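Local atomic coordinates of homoprotocatechuate 2,3-dioxygenase (Brevibacterium fuscum, PDB entry 4Z6M), a protein that cleaves the aromatic ring of homoprotocatechuate with molecular oxygen at a non-haem iron(II) site, as an extradiol dioxygenase. Residues E242-Y255 with Q291-W304. The protein carries 1 engineered substitution. Numbering follows the deposited sequence.
Sequences ERGPGRHGVSNAFY and QRRDWWGNPVVPSW
Arg243 and Trp304 meet in a cation-pi contact where the edge hairpin of a glyoxalase-superfamily sheet (244-247 with 254-255) packs on the 291-304 segment. The Arg243 chain runs extended, CG anti to the backbone N (chi1 174°). Arg243 CB rests on Val301 CG2, 3.8 Å away. CD then passes beside Trp304 CD1, and NE gives its hydrogen to a water that also bonds Pro299 O and Tyr255 OH. CZ lies under Val300 CG2, which covers one guanidinium face. Arg243 NH1 sits over the indole, 3.3 Å from Trp304 CE2. The guanidinium stands nearly upright on that ring, 83° between planes. NH2 makes a weak bond to Tyr255 OH.

Tyr255 OH donates to Asp294 OD1 at 2.6 Å, on the anti side of the carboxylate. Asp294 OD2 accepts a hydrogen bond from Asn298 N. Nearer the iron, His248 ND1 donates to Arg293 O at 2.9 Å, close to the ring plane. His248 NE2 hydrogen-bonds Glu267, an iron ligand, so the Arg293 carbonyl probably helps hold this second-shell imidazole. Trp295 N to Arg247 O and Val250 N to Arg292 O join the strand end and turn to the 292-295 backbone. Trp296 lays one indole face on the Gly246-Arg247 peptide, and its NE1 hydrogen-bonds Asp230 of a second subunit. At the other end, Glu242 OE1 forms a salt bridge with Arg265, and Ser303 OG donates to Glu242 OE2 on the anti side, 2.7 Å.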
loop_
_atom_site.group_PDB
_atom_site.type_symbol
_atom_site.label_atom_id
_atom_site.label_comp_id
_atom_site.label_asym_id
_atom_site.label_seq_id
_atom_site.Cartn_x
_atom_site.Cartn_y
_atom_site.Cartn_z
ATOM N N GLU A 242 -8.065 -20.983 -3.478
ATOM C CA GLU A 242 -9.366 -21.578 -3.171
ATOM C C GLU A 242 -10.439 -20.500 -3.039
ATOM O O GLU A 242 -11.551 -20.676 -3.533
ATOM C CB GLU A 242 -9.286 -22.391 -1.870
ATOM C CG GLU A 242 -10.551 -23.192 -1.603
ATOM C CD GLU A 242 -10.700 -23.680 -0.183
ATOM O OE1 GLU A 242 -10.160 -23.053 0.726
ATOM O OE2 GLU A 242 -11.374 -24.725 -0.002
ATOM N N ARG A 243 -10.125 -19.422 -2.323
ATOM C CA ARG A 243 -11.140 -18.451 -1.921
ATOM C C ARG A 243 -10.446 -17.154 -1.575
ATOM O O ARG A 243 -9.481 -17.145 -0.804
ATOM C CB ARG A 243 -11.892 -18.960 -0.697
ATOM C CG ARG A 243 -12.873 -17.975 -0.088
ATOM C CD ARG A 243 -13.579 -18.503 1.147
ATOM N NE ARG A 243 -14.164 -17.354 1.816
ATOM C CZ ARG A 243 -14.263 -17.180 3.130
ATOM N NH1 ARG A 243 -14.028 -18.177 3.966
ATOM N NH2 ARG A 243 -14.663 -16.012 3.585
ATOM N N GLY A 244 -10.974 -16.061 -2.098
ATOM C CA GLY A 244 -10.457 -14.734 -1.792
ATOM C C GLY A 244 -9.778 -14.118 -3.008
ATOM O O GLY A 244 -9.942 -14.587 -4.142
ATOM N N PRO A 245 -9.032 -13.039 -2.791
ATOM C CA PRO A 245 -8.831 -12.372 -1.514
ATOM C C PRO A 245 -10.092 -11.622 -1.058
ATOM O O PRO A 245 -10.969 -11.334 -1.859
ATOM C CB PRO A 245 -7.694 -11.405 -1.807
ATOM C CG PRO A 245 -7.888 -11.057 -3.234
ATOM C CD PRO A 245 -8.418 -12.303 -3.890
ATOM N N GLY A 246 -10.188 -11.360 0.234
ATOM C CA GLY A 246 -11.321 -10.613 0.753
ATOM C C GLY A 246 -10.995 -9.900 2.034
ATOM O O GLY A 246 -9.879 -9.928 2.531
ATOM N N ARG A 247 -12.037 -9.269 2.567
ATOM C CA ARG A 247 -12.053 -8.766 3.931
ATOM C C ARG A 247 -12.991 -9.668 4.712
ATOM O O ARG A 247 -14.127 -9.854 4.306
ATOM C CB ARG A 247 -12.581 -7.322 3.927
ATOM C CG ARG A 247 -12.884 -6.753 5.294
ATOM C CD ARG A 247 -11.633 -6.333 6.021
ATOM N NE ARG A 247 -10.972 -5.198 5.362
ATOM C CZ ARG A 247 -9.797 -4.699 5.732
ATOM N NH1 ARG A 247 -9.125 -5.237 6.756
ATOM N NH2 ARG A 247 -9.293 -3.660 5.086
ATOM N N HIS A 248 -12.548 -10.169 5.863
ATOM C CA HIS A 248 -13.433 -10.940 6.740
ATOM C C HIS A 248 -14.363 -9.979 7.487
ATOM O O HIS A 248 -13.975 -8.858 7.823
ATOM C CB HIS A 248 -12.632 -11.675 7.781
ATOM C CG HIS A 248 -11.962 -12.922 7.316
ATOM N ND1 HIS A 248 -12.620 -13.933 6.641
ATOM C CD2 HIS A 248 -10.687 -13.354 7.496
ATOM C CE1 HIS A 248 -11.768 -14.929 6.426
ATOM N NE2 HIS A 248 -10.601 -14.605 6.951
ATOM N N GLY A 249 -15.575 -10.427 7.775
ATOM C CA GLY A 249 -16.398 -9.784 8.782
ATOM C C GLY A 249 -15.840 -10.075 10.160
ATOM O O GLY A 249 -15.250 -9.222 10.831
ATOM N N VAL A 250 -16.004 -11.330 10.548
ATOM C CA VAL A 250 -15.385 -11.835 11.763
ATOM C C VAL A 250 -13.867 -11.637 11.612
ATOM O O VAL A 250 -13.281 -12.050 10.625
ATOM C CB VAL A 250 -15.654 -13.331 11.939
ATOM C CG1 VAL A 250 -14.867 -13.852 13.112
ATOM C CG2 VAL A 250 -17.139 -13.617 12.127
ATOM N N SER A 251 -13.267 -11.007 12.595
ATOM C CA SER A 251 -11.836 -10.648 12.678
ATOM C C SER A 251 -11.440 -9.352 11.988
ATOM O O SER A 251 -10.400 -8.786 12.349
ATOM C CB SER A 251 -10.889 -11.769 12.245
ATOM O OG SER A 251 -10.712 -11.779 10.816
ATOM N N ASN A 252 -12.217 -8.912 10.982
ATOM C CA ASN A 252 -11.891 -7.706 10.203
ATOM C C ASN A 252 -10.578 -7.804 9.407
ATOM O O ASN A 252 -10.113 -6.799 8.927
ATOM C CB ASN A 252 -11.830 -6.473 11.094
ATOM C CG ASN A 252 -11.850 -5.170 10.340
ATOM O OD1 ASN A 252 -12.599 -5.004 9.363
ATOM N ND2 ASN A 252 -11.071 -4.204 10.819
ATOM N N ALA A 253 -10.003 -8.999 9.274
ATOM C CA ALA A 253 -8.725 -9.139 8.600
ATOM C C ALA A 253 -8.887 -9.278 7.097
ATOM O O ALA A 253 -9.886 -9.799 6.591
ATOM C CB ALA A 253 -7.994 -10.353 9.132
ATOM N N PHE A 254 -7.886 -8.813 6.371
ATOM C CA PHE A 254 -7.803 -9.057 4.932
ATOM C C PHE A 254 -7.227 -10.490 4.779
ATOM O O PHE A 254 -6.357 -10.877 5.557
ATOM C CB PHE A 254 -6.911 -7.990 4.294
ATOM C CG PHE A 254 -7.011 -7.891 2.800
ATOM C CD1 PHE A 254 -7.979 -7.125 2.220
ATOM C CD2 PHE A 254 -6.109 -8.538 1.980
ATOM C CE1 PHE A 254 -8.064 -7.024 0.849
ATOM C CE2 PHE A 254 -6.206 -8.457 0.614
ATOM C CZ PHE A 254 -7.188 -7.689 0.053
ATOM N N TYR A 255 -7.720 -11.263 3.816
ATOM C CA TYR A 255 -7.443 -12.696 3.793
ATOM C C TYR A 255 -7.362 -13.280 2.397
ATOM O O TYR A 255 -7.848 -12.697 1.409
ATOM C CB TYR A 255 -8.535 -13.444 4.576
ATOM C CG TYR A 255 -9.857 -13.557 3.849
ATOM C CD1 TYR A 255 -10.091 -14.573 2.954
ATOM C CD2 TYR A 255 -10.888 -12.631 4.047
ATOM C CE1 TYR A 255 -11.286 -14.689 2.268
ATOM C CE2 TYR A 255 -12.090 -12.740 3.369
ATOM C CZ TYR A 255 -12.289 -13.761 2.467
ATOM O OH TYR A 255 -13.498 -13.899 1.815
ATOM N N GLN A 291 -22.367 -10.690 5.210
ATOM C CA GLN A 291 -21.104 -9.980 5.423
ATOM C C GLN A 291 -20.223 -10.570 6.525
ATOM O O GLN A 291 -19.170 -10.010 6.832
ATOM C CB GLN A 291 -21.339 -8.477 5.666
ATOM C CG GLN A 291 -22.026 -7.780 4.505
ATOM C CD GLN A 291 -22.126 -6.250 4.570
ATOM O OE1 GLN A 291 -22.738 -5.642 3.700
ATOM N NE2 GLN A 291 -21.589 -5.639 5.599
ATOM N N ARG A 292 -20.619 -11.713 7.092
ATOM C CA ARG A 292 -19.915 -12.210 8.270
ATOM C C ARG A 292 -18.564 -12.838 7.902
ATOM O O ARG A 292 -17.636 -12.744 8.687
ATOM C CB ARG A 292 -20.763 -13.210 9.040
ATOM C CG ARG A 292 -20.811 -14.596 8.384
ATOM C CD ARG A 292 -21.995 -15.484 8.770
ATOM N NE ARG A 292 -21.874 -16.755 8.066
ATOM C CZ ARG A 292 -22.148 -16.894 6.779
ATOM N NH1 ARG A 292 -22.666 -15.890 6.089
ATOM N NH2 ARG A 292 -21.932 -18.054 6.182
ATOM N N ARG A 293 -18.489 -13.539 6.762
ATOM C CA ARG A 293 -17.256 -14.258 6.397
ATOM C C ARG A 293 -16.450 -13.483 5.358
ATOM O O ARG A 293 -15.226 -13.352 5.474
ATOM C CB ARG A 293 -17.594 -15.671 5.912
ATOM C CG ARG A 293 -17.935 -16.603 7.066
ATOM C CD ARG A 293 -17.817 -18.062 6.711
ATOM N NE ARG A 293 -18.089 -18.935 7.852
ATOM C CZ ARG A 293 -17.212 -19.284 8.779
ATOM N NH1 ARG A 293 -15.978 -18.816 8.777
ATOM N NH2 ARG A 293 -17.567 -20.140 9.718
ATOM N N ASP A 294 -17.155 -12.953 4.364
ATOM C CA ASP A 294 -16.632 -11.949 3.442
ATOM C C ASP A 294 -17.473 -10.697 3.610
ATOM O O ASP A 294 -18.666 -10.686 3.293
ATOM C CB ASP A 294 -16.634 -12.436 1.990
ATOM C CG ASP A 294 -15.872 -11.513 1.114
ATOM O OD1 ASP A 294 -14.609 -11.605 1.112
ATOM O OD2 ASP A 294 -16.493 -10.642 0.488
ATOM N N TRP A 295 -16.823 -9.642 4.092
ATOM C CA TRP A 295 -17.484 -8.375 4.400
ATOM C C TRP A 295 -18.086 -7.720 3.159
ATOM O O TRP A 295 -19.026 -6.924 3.252
ATOM C CB TRP A 295 -16.417 -7.461 5.004
ATOM C CG TRP A 295 -16.803 -6.086 5.424
ATOM C CD1 TRP A 295 -16.251 -4.926 4.989
ATOM C CD2 TRP A 295 -17.707 -5.731 6.489
ATOM N NE1 TRP A 295 -16.769 -3.851 5.672
ATOM C CE2 TRP A 295 -17.689 -4.320 6.588
ATOM C CE3 TRP A 295 -18.572 -6.454 7.322
ATOM C CZ2 TRP A 295 -18.448 -3.637 7.534
ATOM C CZ3 TRP A 295 -19.362 -5.746 8.250
ATOM C CH2 TRP A 295 -19.287 -4.358 8.330
ATOM N N TRP A 296 -17.527 -8.043 1.995
ATOM C CA TRP A 296 -17.979 -7.515 0.709
ATOM C C TRP A 296 -19.095 -8.342 0.101
ATOM O O TRP A 296 -19.583 -8.031 -0.998
ATOM C CB TRP A 296 -16.803 -7.414 -0.247
ATOM C CG TRP A 296 -15.598 -6.739 0.332
ATOM C CD1 TRP A 296 -15.554 -5.768 1.310
ATOM C CD2 TRP A 296 -14.235 -7.001 -0.028
ATOM N NE1 TRP A 296 -14.252 -5.402 1.546
ATOM C CE2 TRP A 296 -13.427 -6.129 0.730
ATOM C CE3 TRP A 296 -13.629 -7.838 -0.963
ATOM C CZ2 TRP A 296 -12.047 -6.119 0.615
ATOM C CZ3 TRP A 296 -12.270 -7.838 -1.065
ATOM C CH2 TRP A 296 -11.489 -7.005 -0.273
ATOM N N GLY A 297 -19.500 -9.391 0.818
ATOM C CA GLY A 297 -20.592 -10.225 0.389
ATOM C C GLY A 297 -20.241 -11.260 -0.661
ATOM O O GLY A 297 -21.126 -11.924 -1.170
ATOM N N ASN A 298 -18.956 -11.417 -0.989
ATOM C CA ASN A 298 -18.585 -12.428 -1.963
ATOM C C ASN A 298 -18.912 -13.807 -1.394
ATOM O O ASN A 298 -18.854 -14.024 -0.175
ATOM C CB ASN A 298 -17.103 -12.307 -2.366
ATOM C CG ASN A 298 -16.891 -11.243 -3.411
ATOM O OD1 ASN A 298 -17.737 -11.070 -4.284
ATOM N ND2 ASN A 298 -15.783 -10.551 -3.352
ATOM N N PRO A 299 -19.302 -14.731 -2.265
ATOM C CA PRO A 299 -19.765 -16.034 -1.784
ATOM C C PRO A 299 -18.636 -16.888 -1.216
ATOM O O PRO A 299 -17.512 -16.831 -1.703
ATOM C CB PRO A 299 -20.362 -16.677 -3.044
ATOM C CG PRO A 299 -19.577 -16.072 -4.162
ATOM C CD PRO A 299 -19.405 -14.622 -3.743
ATOM N N VAL A 300 -18.929 -17.675 -0.192
ATOM C CA VAL A 300 -17.967 -18.629 0.355
ATOM C C VAL A 300 -17.995 -19.866 -0.510
ATOM O O VAL A 300 -19.034 -20.488 -0.692
ATOM C CB VAL A 300 -18.285 -18.951 1.824
ATOM C CG1 VAL A 300 -17.289 -19.947 2.398
ATOM C CG2 VAL A 300 -18.267 -17.674 2.645
ATOM N N VAL A 301 -16.830 -20.205 -1.057
ATOM C CA VAL A 301 -16.715 -21.342 -1.935
ATOM C C VAL A 301 -17.069 -22.635 -1.175
ATOM O O VAL A 301 -16.717 -22.804 -0.014
ATOM C CB VAL A 301 -15.292 -21.418 -2.553
ATOM C CG1 VAL A 301 -14.899 -20.099 -3.210
ATOM C CG2 VAL A 301 -14.280 -21.840 -1.529
ATOM N N PRO A 302 -17.800 -23.545 -1.808
ATOM C CA PRO A 302 -18.328 -24.709 -1.067
ATOM C C PRO A 302 -17.237 -25.604 -0.469
ATOM O O PRO A 302 -17.412 -26.151 0.622
ATOM C CB PRO A 302 -19.180 -25.447 -2.107
ATOM C CG PRO A 302 -18.914 -24.788 -3.410
ATOM C CD PRO A 302 -18.353 -23.434 -3.164
ATOM N N SER A 303 -16.103 -25.730 -1.168
ATOM C CA SER A 303 -14.994 -26.515 -0.625
ATOM C C SER A 303 -14.498 -26.008 0.721
ATOM O O SER A 303 -13.932 -26.782 1.496
ATOM C CB SER A 303 -13.826 -26.592 -1.606
ATOM O OG SER A 303 -13.269 -25.315 -1.863
ATOM N N TRP A 304 -14.660 -24.712 0.977
ATOM C CA TRP A 304 -14.272 -24.145 2.257
ATOM C C TRP A 304 -15.028 -24.809 3.401
ATOM O O TRP A 304 -14.486 -25.001 4.486
ATOM C CB TRP A 304 -14.477 -22.606 2.247
ATOM C CG TRP A 304 -13.619 -21.886 3.239
ATOM C CD1 TRP A 304 -12.356 -21.427 3.035
ATOM C CD2 TRP A 304 -13.921 -21.610 4.611
ATOM N NE1 TRP A 304 -11.861 -20.859 4.177
ATOM C CE2 TRP A 304 -12.796 -20.957 5.163
ATOM C CE3 TRP A 304 -15.030 -21.855 5.433
ATOM C CZ2 TRP A 304 -12.743 -20.568 6.488
ATOM C CZ3 TRP A 304 -14.973 -21.480 6.743
ATOM C CH2 TRP A 304 -13.846 -20.836 7.263
HETATM O O HOH W 1 -15.435 -15.569 -0.003
HETATM O O HOH W 2 -13.768 -11.495 -1.494
#